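Long-range contacts in adenylate cyclase-like protein (Chlamydia trachomatis, PDB 4QO6), which forms part of the inner-membrane ring of the type III secretion system, this chain being a portion of its periplasmic region: residues 22-26 / 38-42; 167-173 / 196-202. All coordinates share one frame; numbering follows the deposited sequence. Where two conformers were deposited one is given.

Interaction 1: residues 22-26 / 38-42; sequences FPTVR and LIGHV
A chi1 of 73° sets OG1 of T24 between its own backbone N and carbonyl carbon, and from there the hydroxyl meets the backbone of H41. H41 N donates to T24 OG1 at 3.2 Å. The same hydroxyl donates to P23 O, though the exact length of that bond is doubtful. V25 has CG1 anti to its backbone N (chi1 173°), which brings this methyl to 3.5 Å from I39 O and near CD2 of L38. Its other methyl, CG2, lies by V42 CG1. F22 reaches V42 obliquely, CD1 to CG1 at 4.2 Å, and both side chains rest on L51 of helix 45-56. R26 and I39 form an antiparallel hydrogen-bonded pair, with R26 N 2.9 Å from I39 O. G40 turns the corner between strands 35-39 and 41-42. At its phi of 126° a side chain would run into the preceding carbonyl and point at the T24-V25 backbone. H41 ND1 is hydrogen-bonded to OD1 of D71. One water donates to P23 O and H41 O, two acceptors that cannot bond each other. Backbone-to-backbone bonds thus join R26 and I39, while the type II turn F22-V25 meets strand 41-42 through a hydroxyl, a water and apolar contacts.

Interaction 2: residues 167-173 / 196-202; sequences LTGYINN and KNFVVLL
I171 packs against L201 and V199 on the face covered by helix 176-187, where packing is tight. CG1 of I171 sits between its backbone N and carbonyl carbon (chi1 61°), which carries CD1 to 3.6 Å from CD1 of L201. CG2 of I171 meets CG1 of V199 at 3.9 Å, the two side chains crossing at about a right angle. The other V199 methyl, CG2, lies 4.0 Å from CB of L167. I171 and L167 are the buried residues of this face. From the helix, F179 touches I171, N197 and V199, and V183 touches L167. At the end of the pair the N173 side chain crosses that of L201 at about a right angle, with ND2 3.3 Å from L201 CG. Its amide also makes a weak bond to L202 O, whose position is doubtful.

The other face is on the surface. There Y170 and V200 lie side by side and point the same way, with Y170 CD1 3.7 Å from V200 CB. L202 follows, its CD1 by CB of Y170 and its CD2 near the ring.

Five backbone bonds join the strands. L167 N donates to K196 O, and F198 N to L167 O at 2.8 Å. The regular pairing is then broken between the L167/N197 and Y170/V200 pairs. Here OD1 of N197 accepts from V199 N at 3.1 Å, an Asx turn. Pairing resumes with V200 N to G169 O, I171 N to V200 O and L202 N to I171 O. These are the two parallel strands of a beta-alpha-beta unit, joined by the crossover helix 176-187, in the BON domain of this chain.

The two contacts lie on opposite sides of the chain's centre, with about 56 Å between their centres and no touch. Interaction 1 belongs to the PD1 domain and interaction 2 to the BON domain; both families fall in the BON clan. They share no helix or strand. Interaction 1 is partly buried and joins a loop turn to a strand corner, so a hydroxyl and a water supplement a single strand pair. Interaction 2 is mostly surface and joins neighbouring parallel strands, so backbone bonds dominate and apolar side chains divide between a helix-covered face and a surface face. In each, a glycine sits where regular strand structure breaks.

Interaction 1: residues 22-26 / 38-42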
loop_
_atom_site.group_PDB
_atom_site.type_symbol
_atom_site.label_atom_id
_atom_site.label_comp_id
_atom_site.label_asym_id
_atom_site.label_seq_id
_atom_site.Cartn_x
_atom_site.Cartn_y
_atom_site.Cartn_z
ATOM N N PHE A 22 -21.411 13.686 -3.069
ATOM C CA PHE A 22 -20.932 12.349 -3.438
ATOM C C PHE A 22 -19.996 12.594 -4.602
ATOM O O PHE A 22 -20.390 12.688 -5.768
ATOM C CB PHE A 22 -22.132 11.533 -3.796
ATOM C CG PHE A 22 -23.128 11.384 -2.645
ATOM C CD1 PHE A 22 -22.925 10.443 -1.637
ATOM C CD2 PHE A 22 -24.256 12.144 -2.590
ATOM C CE1 PHE A 22 -23.840 10.304 -0.597
ATOM C CE2 PHE A 22 -25.174 12.021 -1.541
ATOM C CZ PHE A 22 -24.972 11.107 -0.551
ATOM N N PRO A 23 -18.744 12.855 -4.301
ATOM C CA PRO A 23 -17.860 13.173 -5.421
ATOM C C PRO A 23 -17.743 11.929 -6.371
ATOM O O PRO A 23 -17.891 10.791 -5.901
ATOM C CB PRO A 23 -16.497 13.457 -4.743
ATOM C CG PRO A 23 -16.793 13.674 -3.294
ATOM C CD PRO A 23 -18.056 12.884 -3.002
ATOM N N THR A 24 -17.499 12.229 -7.643
ATOM C CA THR A 24 -17.549 11.347 -8.823
ATOM C C THR A 24 -18.947 11.065 -9.329
ATOM O O THR A 24 -19.106 10.445 -10.424
ATOM C CB THR A 24 -16.848 10.024 -8.668
ATOM O OG1 THR A 24 -17.617 9.198 -7.812
ATOM C CG2 THR A 24 -15.431 10.158 -8.099
ATOM N N VAL A 25 -19.977 11.405 -8.567
ATOM C CA VAL A 25 -21.297 11.061 -9.059
ATOM C C VAL A 25 -21.693 12.065 -10.115
ATOM O O VAL A 25 -21.422 13.284 -9.957
ATOM C CB VAL A 25 -22.303 10.959 -7.997
ATOM C CG1 VAL A 25 -23.695 10.770 -8.601
ATOM C CG2 VAL A 25 -21.973 9.812 -7.078
ATOM N N ARG A 26 -22.225 11.533 -11.227
ATOM C CA ARG A 26 -22.765 12.296 -12.356
ATOM C C ARG A 26 -24.207 11.888 -12.661
ATOM O O ARG A 26 -24.698 10.905 -12.149
ATOM C CB ARG A 26 -21.883 12.100 -13.599
ATOM C CG ARG A 26 -20.395 12.436 -13.401
ATOM C CD ARG A 26 -20.145 13.951 -13.138
ATOM N NE ARG A 26 -18.685 14.222 -13.008
ATOM C CZ ARG A 26 -18.015 14.310 -11.878
ATOM N NH1 ARG A 26 -18.631 14.209 -10.711
ATOM N NH2 ARG A 26 -16.715 14.566 -11.883
ATOM N N LEU A 38 -28.289 8.020 -12.679
ATOM C CA LEU A 38 -27.080 8.263 -11.907
ATOM C C LEU A 38 -25.954 7.278 -12.255
ATOM O O LEU A 38 -26.198 6.051 -12.304
ATOM C CB LEU A 38 -27.385 8.004 -10.450
ATOM C CG LEU A 38 -28.362 8.952 -9.763
ATOM C CD1 LEU A 38 -28.562 8.563 -8.303
ATOM C CD2 LEU A 38 -27.807 10.373 -9.888
ATOM N N ILE A 39 -24.736 7.808 -12.358
ATOM C CA ILE A 39 -23.529 7.001 -12.508
ATOM C C ILE A 39 -22.397 7.503 -11.620
ATOM O O ILE A 39 -22.445 8.645 -11.143
ATOM C CB ILE A 39 -23.129 6.917 -14.021
ATOM C CG1 ILE A 39 -22.166 5.755 -14.279
ATOM C CG2 ILE A 39 -22.486 8.176 -14.561
ATOM C CD1 ILE A 39 -22.028 5.432 -15.761
ATOM N N GLY A 40 -21.406 6.644 -11.361
ATOM C CA GLY A 40 -20.133 6.989 -10.644
ATOM C C GLY A 40 -19.900 6.055 -9.449
ATOM O O GLY A 40 -20.343 4.932 -9.519
ATOM N N HIS A 41 -19.194 6.501 -8.383
ATOM C CA HIS A 41 -18.766 5.713 -7.220
ATOM C C HIS A 41 -19.192 6.380 -5.895
ATOM O O HIS A 41 -19.101 7.637 -5.762
ATOM C CB HIS A 41 -17.231 5.649 -7.177
ATOM C CG HIS A 41 -16.619 5.009 -8.388
ATOM N ND1 HIS A 41 -16.206 3.697 -8.417
ATOM C CD2 HIS A 41 -16.396 5.499 -9.626
ATOM C CE1 HIS A 41 -15.746 3.410 -9.619
ATOM N NE2 HIS A 41 -15.843 4.496 -10.368
ATOM N N VAL A 42 -19.548 5.540 -4.920
ATOM C CA VAL A 42 -19.647 5.921 -3.511
ATOM C C VAL A 42 -18.782 4.996 -2.680
ATOM O O VAL A 42 -18.434 3.882 -3.120
ATOM C CB VAL A 42 -21.110 5.932 -2.957
ATOM C CG1 VAL A 42 -21.973 6.937 -3.709
ATOM C CG2 VAL A 42 -21.732 4.591 -3.095
HETATM O O HOH W 1 -19.150 9.557 -3.998
#

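Interaction 2: residues 167-173 / 196-202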
loop_
_atom_site.group_PDB
_atom_site.type_symbol
_atom_site.label_atom_id
_atom_site.label_comp_id
_atom_site.label_asym_id
_atom_site.label_seq_id
_atom_site.Cartn_x
_atom_site.Cartn_y
_atom_site.Cartn_z
ATOM N N LEU A 167 20.143 -7.800 9.642
ATOM C CA LEU A 167 21.567 -7.534 9.477
ATOM C C LEU A 167 22.447 -8.563 10.197
ATOM O O LEU A 167 22.241 -8.879 11.374
ATOM C CB LEU A 167 21.891 -6.160 10.019
ATOM C CG LEU A 167 20.988 -5.049 9.498
ATOM C CD1 LEU A 167 21.277 -3.784 10.269
ATOM C CD2 LEU A 167 21.153 -4.849 7.994
ATOM N N THR A 168 23.453 -9.033 9.479
ATOM C CA THR A 168 24.456 -9.933 10.020
ATOM C C THR A 168 25.842 -9.532 9.531
ATOM O O THR A 168 25.984 -8.826 8.542
ATOM C CB THR A 168 24.220 -11.331 9.483
ATOM O OG1 THR A 168 24.064 -11.236 8.054
ATOM C CG2 THR A 168 22.951 -11.927 10.129
ATOM N N GLY A 169 26.870 -10.028 10.202
ATOM C CA GLY A 169 28.233 -9.754 9.794
ATOM C C GLY A 169 28.990 -9.289 10.990
ATOM O O GLY A 169 28.593 -9.560 12.137
ATOM N N TYR A 170 30.084 -8.584 10.718
ATOM C CA TYR A 170 31.022 -8.141 11.757
ATOM C C TYR A 170 31.447 -6.697 11.526
ATOM O O TYR A 170 31.661 -6.324 10.412
ATOM C CB TYR A 170 32.270 -9.012 11.723
ATOM C CG TYR A 170 32.061 -10.489 11.924
ATOM C CD1 TYR A 170 32.062 -11.047 13.202
ATOM C CD2 TYR A 170 31.946 -11.325 10.847
ATOM C CE1 TYR A 170 31.903 -12.408 13.395
ATOM C CE2 TYR A 170 31.776 -12.683 11.012
ATOM C CZ TYR A 170 31.759 -13.230 12.274
ATOM O OH TYR A 170 31.582 -14.590 12.393
ATOM N N ILE A 171 31.546 -5.895 12.566
ATOM C CA ILE A 171 32.149 -4.551 12.458
ATOM C C ILE A 171 33.318 -4.344 13.438
ATOM O O ILE A 171 33.398 -5.017 14.483
ATOM C CB ILE A 171 31.148 -3.384 12.643
ATOM C CG1 ILE A 171 30.493 -3.400 14.014
ATOM C CG2 ILE A 171 30.125 -3.365 11.524
ATOM C CD1 ILE A 171 29.844 -2.089 14.397
ATOM N N ASN A 172 34.184 -3.392 13.074
ATOM C CA ASN A 172 35.369 -2.999 13.832
ATOM C C ASN A 172 34.883 -2.241 15.042
ATOM O O ASN A 172 33.983 -1.438 14.886
ATOM C CB ASN A 172 36.219 -2.090 12.929
ATOM C CG ASN A 172 37.566 -1.747 13.518
ATOM O OD1 ASN A 172 37.665 -0.980 14.478
ATOM N ND2 ASN A 172 38.619 -2.285 12.917
ATOM N N ASN A 173 35.480 -2.455 16.217
ATOM C CA ASN A 173 34.930 -1.860 17.465
ATOM C C ASN A 173 34.874 -0.342 17.440
ATOM O O ASN A 173 33.904 0.258 17.897
ATOM C CB ASN A 173 35.704 -2.278 18.716
ATOM C CG ASN A 173 34.840 -2.247 19.972
ATOM O OD1 ASN A 173 34.750 -1.229 20.656
ATOM N ND2 ASN A 173 34.195 -3.363 20.270
ATOM N N LYS A 196 16.218 -5.911 12.281
ATOM C CA LYS A 196 16.764 -6.829 13.275
ATOM C C LYS A 196 18.286 -6.864 13.105
ATOM O O LYS A 196 18.777 -7.409 12.117
ATOM C CB LYS A 196 16.240 -8.261 13.086
ATOM C CG LYS A 196 14.737 -8.498 13.265
ATOM C CD LYS A 196 14.335 -8.669 14.721
ATOM C CE LYS A 196 12.824 -8.901 14.863
ATOM N NZ LYS A 196 12.196 -8.025 15.906
ATOM N N ASN A 197 19.003 -6.321 14.094
ATOM C CA ASN A 197 20.462 -6.243 14.091
ATOM C C ASN A 197 21.206 -7.386 14.832
ATOM O O ASN A 197 21.196 -7.412 16.039
ATOM C CB ASN A 197 20.831 -4.903 14.700
ATOM C CG ASN A 197 22.295 -4.595 14.602
ATOM O OD1 ASN A 197 23.059 -5.308 13.991
ATOM N ND2 ASN A 197 22.683 -3.525 15.212
ATOM N N PHE A 198 21.848 -8.312 14.103
ATOM C CA PHE A 198 22.653 -9.391 14.711
ATOM C C PHE A 198 24.195 -9.237 14.501
ATOM O O PHE A 198 24.995 -10.149 14.783
ATOM C CB PHE A 198 22.199 -10.746 14.196
ATOM C CG PHE A 198 20.760 -11.081 14.551
ATOM C CD1 PHE A 198 20.414 -11.439 15.834
ATOM C CD2 PHE A 198 19.755 -11.038 13.590
ATOM C CE1 PHE A 198 19.097 -11.738 16.161
ATOM C CE2 PHE A 198 18.434 -11.346 13.910
ATOM C CZ PHE A 198 18.104 -11.694 15.199
ATOM N N VAL A 199 24.602 -8.046 14.072
ATOM C CA VAL A 199 25.991 -7.762 13.758
ATOM C C VAL A 199 26.892 -7.823 14.987
ATOM O O VAL A 199 26.624 -7.200 16.008
ATOM C CB VAL A 199 26.104 -6.379 13.117
ATOM C CG1 VAL A 199 27.567 -5.866 13.091
ATOM C CG2 VAL A 199 25.472 -6.468 11.738
ATOM N N VAL A 200 27.967 -8.594 14.864
ATOM C CA VAL A 200 28.944 -8.689 15.946
ATOM C C VAL A 200 29.886 -7.454 15.978
ATOM O O VAL A 200 30.377 -6.962 14.960
ATOM C CB VAL A 200 29.734 -10.010 15.826
ATOM C CG1 VAL A 200 30.802 -10.135 16.923
ATOM C CG2 VAL A 200 28.777 -11.203 15.880
ATOM N N LEU A 201 30.120 -6.953 17.172
ATOM C CA LEU A 201 31.058 -5.884 17.397
ATOM C C LEU A 201 32.455 -6.459 17.782
ATOM O O LEU A 201 32.653 -6.964 18.891
ATOM C CB LEU A 201 30.480 -4.998 18.501
ATOM C CG LEU A 201 31.223 -3.710 18.829
ATOM C CD1 LEU A 201 31.394 -2.893 17.555
ATOM C CD2 LEU A 201 30.477 -2.916 19.890
ATOM N N LEU A 202 33.422 -6.409 16.867
ATOM C CA LEU A 202 34.743 -6.979 17.159
ATOM C C LEU A 202 35.550 -6.069 18.035
ATOM O O LEU A 202 35.670 -4.896 17.747
ATOM C CB LEU A 202 35.536 -7.228 15.891
ATOM C CG LEU A 202 34.910 -8.289 15.026
ATOM C CD1 LEU A 202 35.667 -8.364 13.713
ATOM C CD2 LEU A 202 34.887 -9.627 15.722
#